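Local coordinates for interleukin-1beta (Gallus gallus, PDB 2WRY), which is a secreted beta-trefoil cytokine of the interleukin-1 family, here the cytokine part of a longer protein, that probably promotes inflammation by binding the interleukin-1 receptor, at residues V81-T85 / E86-Q90; T146-P149 / D150-N153. All blocks are in the same frame, centred on the assembly; numbering follows the deposited sequence.

Contact 1. Residues V81-T85 / E86-Q90; sequences VMSGT and EPTLQ
The carbonyl oxygen of E86 is gripped from opposite faces of its plane. On one face the backbone N of S83 gives a nearly straight bond, S83 N to E86 O being 2.9 Å with an angle of 173° at the hydrogen; on the other, the hydroxyl of T88 donates a bond, OG1 to E86 O 3.0 Å, from above the plane. Placed beside its own backbone N (chi1 -59°), that hydroxyl also lies against the methylene of S83, with T88 OG1 3.4 Å from S83 CB. In the return bond, E86 N stands above the carbonyl plane of S83 O; this bond closes the turn. Further down, V81 and T88 exchange two backbone bonds, T88 N to V81 O at 2.8 Å and V81 N to T88 O at 2.9 Å. On the face of M82 and P87, a non-hydrogen-bonded pair, the methionine chain bends at chi2 and chi3 to bring SD 3.4 Å from E86 N and loosely against the proline ring. On the other face the chains of V81 and Q90 cross at about a right angle, V81 CG2 lying 3.5 Å from Q90 CD, while Q90 NE2 bonds to E92. With an alanine at Q90, the V81 methyls are likely to lose the amide that crosses them, and E92 this donor. G84, with a phi of 69° that favours glycine, takes the first corner of a type II' turn from S83 to E86: a beta hairpin with a two-residue (2:2) loop, joining strands 76-83 and 86-93.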
ATOM      1  N   VAL A  81      11.473  -1.150   2.138  1.00 13.07           N
ATOM      2  CA  VAL A  81      12.933  -1.265   2.099  1.00 14.47           C
ATOM      3  C   VAL A  81      13.498  -1.041   3.478  1.00 13.72           C
ATOM      4  O   VAL A  81      12.838  -0.432   4.341  1.00 15.02           O
ATOM      5  CB  VAL A  81      13.573  -0.245   1.121  1.00 15.34           C
ATOM      6  CG1 VAL A  81      13.091  -0.458  -0.324  1.00 17.50           C
ATOM      7  CG2 VAL A  81      13.361   1.190   1.575  1.00 17.76           C
ATOM      8  N   MET A  82      14.735  -1.517   3.690  1.00 14.81           N
ATOM      9  CA  MET A  82      15.415  -1.214   4.938  1.00 15.28           C
ATOM     10  C   MET A  82      15.962   0.209   4.876  1.00 16.13           C
ATOM     11  O   MET A  82      16.611   0.603   3.884  1.00 16.90           O
ATOM     12  CB  MET A  82      16.595  -2.163   5.146  1.00 14.33           C
ATOM     13  CG  MET A  82      17.123  -2.092   6.548  1.00 15.93           C
ATOM     14  SD  MET A  82      16.021  -2.899   7.697  1.00 19.77           S
ATOM     15  CE  MET A  82      16.370  -4.646   7.442  1.00 19.35           C
ATOM     16  N   SER A  83      15.722   0.951   5.941  1.00 16.25           N
ATOM     17  CA  SER A  83      16.314   2.271   6.133  1.00 17.86           C
ATOM     18  C   SER A  83      16.934   2.298   7.519  1.00 17.70           C
ATOM     19  O   SER A  83      16.251   2.177   8.546  1.00 18.06           O
ATOM     20  CB  SER A  83      15.262   3.382   5.997  1.00 19.35           C
ATOM     21  OG  SER A  83      15.884   4.665   6.137  1.00 23.73           O
ATOM     22  N   GLY A  84      18.251   2.451   7.529  1.00 18.08           N
ATOM     23  CA  GLY A  84      19.014   2.226   8.704  1.00 18.93           C
ATOM     24  C   GLY A  84      18.926   0.730   8.913  1.00 19.03           C
ATOM     25  O   GLY A  84      19.379  -0.099   8.060  1.00 20.98           O
ATOM     26  N   THR A  85      18.354   0.411  10.061  1.00 17.68           N
ATOM     27  CA  THR A  85      18.082  -0.960  10.488  1.00 17.79           C
ATOM     28  C   THR A  85      16.577  -1.205  10.660  1.00 17.65           C
ATOM     29  O   THR A  85      16.181  -2.149  11.344  1.00 17.31           O
ATOM     30  CB  THR A  85      18.778  -1.280  11.838  1.00 18.19           C
ATOM     31  OG1 THR A  85      18.256  -0.393  12.846  1.00 19.39           O
ATOM     32  CG2 THR A  85      20.340  -1.159  11.719  1.00 20.26           C
ATOM     33  N   GLU A  86      15.739  -0.384  10.031  1.00 16.11           N
ATOM     34  CA  GLU A  86      14.285  -0.526  10.224  1.00 17.28           C
ATOM     35  C   GLU A  86      13.551  -0.660   8.889  1.00 15.61           C
ATOM     36  O   GLU A  86      13.810   0.109   7.956  1.00 14.92           O
ATOM     37  CB  GLU A  86      13.760   0.691  10.967  1.00 18.62           C
ATOM     38  CG  GLU A  86      14.089   0.670  12.459  1.00 25.16           C
ATOM     39  CD  GLU A  86      13.677   1.954  13.164  1.00 33.57           C
ATOM     40  OE1 GLU A  86      13.609   3.013  12.492  1.00 36.57           O
ATOM     41  OE2 GLU A  86      13.416   1.902  14.389  1.00 35.42           O
ATOM     42  N   PRO A  87      12.627  -1.637   8.786  1.00 15.25           N
ATOM     43  CA  PRO A  87      11.774  -1.735   7.598  1.00 15.26           C
ATOM     44  C   PRO A  87      10.949  -0.461   7.469  1.00 15.53           C
ATOM     45  O   PRO A  87      10.422   0.060   8.487  1.00 15.97           O
ATOM     46  CB  PRO A  87      10.862  -2.933   7.927  1.00 15.15           C
ATOM     47  CG  PRO A  87      11.712  -3.761   8.898  1.00 16.24           C
ATOM     48  CD  PRO A  87      12.332  -2.715   9.751  1.00 15.90           C
ATOM     49  N   THR A  88      10.863   0.043   6.236  1.00 14.41           N
ATOM     50  CA  THR A  88      10.272   1.348   5.970  1.00 15.41           C
ATOM     51  C   THR A  88       9.448   1.277   4.700  1.00 14.60           C
ATOM     52  O   THR A  88       9.844   0.623   3.735  1.00 14.21           O
ATOM     53  CB  THR A  88      11.405   2.398   5.799  1.00 16.85           C
ATOM     54  OG1 THR A  88      12.178   2.427   7.011  1.00 20.67           O
ATOM     55  CG2 THR A  88      10.853   3.780   5.524  1.00 20.11           C
ATOM     56  N   LEU A  89       8.290   1.939   4.720  1.00 13.11           N
ATOM     57  CA  LEU A  89       7.513   2.128   3.505  1.00 13.40           C
ATOM     58  C   LEU A  89       8.038   3.365   2.792  1.00 14.40           C
ATOM     59  O   LEU A  89       8.192   4.456   3.395  1.00 16.29           O
ATOM     60  CB  LEU A  89       6.045   2.348   3.899  1.00 13.19           C
ATOM     61  CG  LEU A  89       5.079   2.475   2.714  1.00 13.67           C
ATOM     62  CD1 LEU A  89       4.968   1.141   1.961  1.00 14.35           C
ATOM     63  CD2 LEU A  89       3.709   2.892   3.256  1.00 14.55           C
ATOM     64  N   GLN A  90       8.307   3.191   1.504  1.00 14.81           N
ATOM     65  CA  GLN A  90       8.675   4.352   0.690  1.00 16.81           C
ATOM     66  C   GLN A  90       7.893   4.403  -0.598  1.00 16.26           C
ATOM     67  O   GLN A  90       7.193   3.464  -0.968  1.00 15.72           O
ATOM     68  CB  GLN A  90      10.174   4.409   0.449  1.00 19.38           C
ATOM     69  CG  GLN A  90      10.757   3.323  -0.343  1.00 23.17           C
ATOM     70  CD  GLN A  90      12.227   3.604  -0.692  1.00 28.74           C
ATOM     71  OE1 GLN A  90      12.943   4.313   0.041  1.00 29.79           O
ATOM     72  NE2 GLN A  90      12.674   3.047  -1.802  1.00 30.60           N
TER

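Contact 2. Residues T146-P149 / D150-N153; sequences TNQP and DQVN
From Q148 to Q151 the backbone makes a type II beta turn, closed by Q151 N to Q148 O at 3.1 Å, with P149 and D150 at its corners and D150 at a positive phi of 76°. The side chain of N153 folds back against this turn and uses both ends of its amide. Its ND2 reaches Q148 O at 3.0 Å, with the acceptor close to the amide plane but the donor above the carbonyl plane, on the opposite face from Q151 N; its OD1 receives D150 N at 2.8 Å. Two bonds in different directions thus fix the rotation of the amide and leave little doubt which end is nitrogen. T146 approaches from the opposite direction, its CG2 3.7 Å from N153 ND2. With the threonine hydroxyl anti to the backbone N (chi1 -178°), OG1 accepts a hydrogen bond from Q148 N at 2.9 Å, an ST turn that leads into the beta turn. On the outer side, the extended chains of Q148 and Q151 run obliquely past each other, their amide planes 41° apart. Water links them: one molecule joins Q148 NE2 to Q151 OE1, and another donates to Q148 OE1 and, at 2.7 Å, to Q151 O. The loop leaves strand 144-146 and precedes strand 157-160; D150 OD1 accepts from the backbone N of A155, P149 packs on F132, and T146 and N153 rest on C134 of strand 132-134.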
ATOM      1  N   THR A 146       4.098  -1.887   9.662  1.00 10.90           N
ATOM      2  CA  THR A 146       4.165  -2.357  11.048  1.00 10.97           C
ATOM      3  C   THR A 146       4.146  -3.880  11.106  1.00 12.57           C
ATOM      4  O   THR A 146       3.477  -4.528  10.297  1.00 11.83           O
ATOM      5  CB  THR A 146       2.939  -1.856  11.889  1.00 12.06           C
ATOM      6  OG1 THR A 146       3.070  -2.302  13.247  1.00 13.38           O
ATOM      7  CG2 THR A 146       1.608  -2.366  11.323  1.00 11.84           C
ATOM      8  N   ASN A 147       4.868  -4.439  12.090  1.00 11.80           N
ATOM      9  CA  ASN A 147       4.788  -5.903  12.395  1.00 11.74           C
ATOM     10  C   ASN A 147       3.720  -6.161  13.528  1.00 11.52           C
ATOM     11  O   ASN A 147       3.622  -7.274  14.073  1.00 13.31           O
ATOM     12  CB  ASN A 147       6.092  -6.600  12.660  1.00 15.47           C
ATOM     13  CG  ASN A 147       6.916  -5.953  13.783  1.00 10.50           C
ATOM     14  OD1 ASN A 147       6.408  -4.944  14.413  1.00 18.23           O
ATOM     15  ND2 ASN A 147       8.164  -6.488  14.050  1.00 22.26           N
ATOM     16  N   GLN A 148       2.991  -5.116  13.895  1.00 13.26           N
ATOM     17  CA  GLN A 148       1.887  -5.255  14.854  1.00 11.41           C
ATOM     18  C   GLN A 148       0.575  -4.686  14.215  1.00 11.76           C
ATOM     19  O   GLN A 148       0.058  -3.684  14.696  1.00 14.44           O
ATOM     20  CB  GLN A 148       2.200  -4.506  16.149  1.00 12.34           C
ATOM     21  CG  GLN A 148       3.455  -5.019  16.903  1.00 15.73           C
ATOM     22  CD  GLN A 148       3.608  -4.295  18.217  1.00 17.26           C
ATOM     23  OE1 GLN A 148       3.819  -3.095  18.252  1.00 22.26           O
ATOM     24  NE2 GLN A 148       3.454  -5.017  19.299  1.00 23.64           N
ATOM     25  N   PRO A 149       0.100  -5.313  13.130  1.00 12.43           N
ATOM     26  CA  PRO A 149      -1.054  -4.734  12.371  1.00 11.21           C
ATOM     27  C   PRO A 149      -2.283  -4.555  13.264  1.00 12.69           C
ATOM     28  O   PRO A 149      -2.682  -5.474  13.954  1.00 12.92           O
ATOM     29  CB  PRO A 149      -1.313  -5.788  11.284  1.00 12.16           C
ATOM     30  CG  PRO A 149      -0.678  -7.097  11.835  1.00 13.85           C
ATOM     31  CD  PRO A 149       0.562  -6.578  12.526  1.00 12.95           C
ATOM     32  N   ASP A 150      -2.831  -3.348  13.241  1.00 11.31           N
ATOM     33  CA  ASP A 150      -4.103  -3.031  13.938  1.00 11.67           C
ATOM     34  C   ASP A 150      -3.932  -2.893  15.450  1.00 11.95           C
ATOM     35  O   ASP A 150      -4.944  -2.854  16.180  1.00 12.59           O
ATOM     36  CB  ASP A 150      -5.195  -4.063  13.590  1.00 13.17           C
ATOM     37  CG  ASP A 150      -5.664  -3.947  12.136  1.00 15.30           C
ATOM     38  OD1 ASP A 150      -6.000  -2.819  11.770  1.00 14.12           O
ATOM     39  OD2 ASP A 150      -5.660  -4.970  11.412  1.00 19.47           O
ATOM     40  N   GLN A 151      -2.660  -2.821  15.909  1.00 12.06           N
ATOM     41  CA  GLN A 151      -2.355  -2.671  17.338  1.00 12.90           C
ATOM     42  C   GLN A 151      -1.786  -1.278  17.570  1.00 13.69           C
ATOM     43  O   GLN A 151      -0.584  -1.037  17.349  1.00 14.55           O
ATOM     44  CB  GLN A 151      -1.390  -3.747  17.805  1.00 14.25           C
ATOM     45  CG  GLN A 151      -1.245  -3.805  19.324  1.00 15.85           C
ATOM     46  CD  GLN A 151      -0.449  -5.018  19.817  1.00 16.65           C
ATOM     47  OE1 GLN A 151      -0.109  -5.923  19.049  1.00 17.12           O
ATOM     48  NE2 GLN A 151      -0.174  -5.041  21.115  1.00 21.38           N
ATOM     49  N   VAL A 152      -2.651  -0.355  17.977  1.00 13.87           N
ATOM     50  CA  VAL A 152      -2.323   1.086  18.100  1.00 14.68           C
ATOM     51  C   VAL A 152      -1.882   1.683  16.761  1.00 14.87           C
ATOM     52  O   VAL A 152      -1.025   2.571  16.662  1.00 15.29           O
ATOM     53  CB  VAL A 152      -1.294   1.394  19.240  1.00 15.13           C
ATOM     54  CG1 VAL A 152      -1.389   2.854  19.648  1.00 16.66           C
ATOM     55  CG2 VAL A 152      -1.527   0.496  20.440  1.00 16.32           C
ATOM     56  N   ASN A 153      -2.502   1.146  15.725  1.00 13.63           N
ATOM     57  CA  ASN A 153      -2.447   1.677  14.351  1.00 12.24           C
ATOM     58  C   ASN A 153      -3.622   1.030  13.624  1.00 12.51           C
ATOM     59  O   ASN A 153      -4.327   0.162  14.189  1.00 13.16           O
ATOM     60  CB  ASN A 153      -1.121   1.309  13.655  1.00 12.51           C
ATOM     61  CG  ASN A 153      -0.918  -0.191  13.543  1.00 11.91           C
ATOM     62  OD1 ASN A 153      -1.617  -0.865  12.799  1.00 13.82           O
ATOM     63  ND2 ASN A 153       0.058  -0.722  14.304  1.00 12.25           N
TER
HETATM   64  O   HOH W   1       1.729  -1.388  18.737  1.00 27.74           O
HETATM   65  O   HOH W   2       2.149  -7.711  18.764  1.00 29.40           O

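In the fold
The two contacts illustrate how a beta-trefoil cytokine places tight turns in the connections between its strands. Contact 1 comes first along the chain, as the tip of the hairpin of strands 76-83 and 86-93 in the large antiparallel sheet; contact 2 follows, in the loop between strands 144-146 and 157-160, of which the latter belongs to that same sheet. Their centres are 16 Å apart and their nearest atoms about 7 Å, so they do not touch. W131 is touched by P87 of contact 1 and by N147 of contact 2. Each forms a surface connection between strands, about 15 Å from the chain's centre, and both belong to the beta-trefoil cytokine part of the protein.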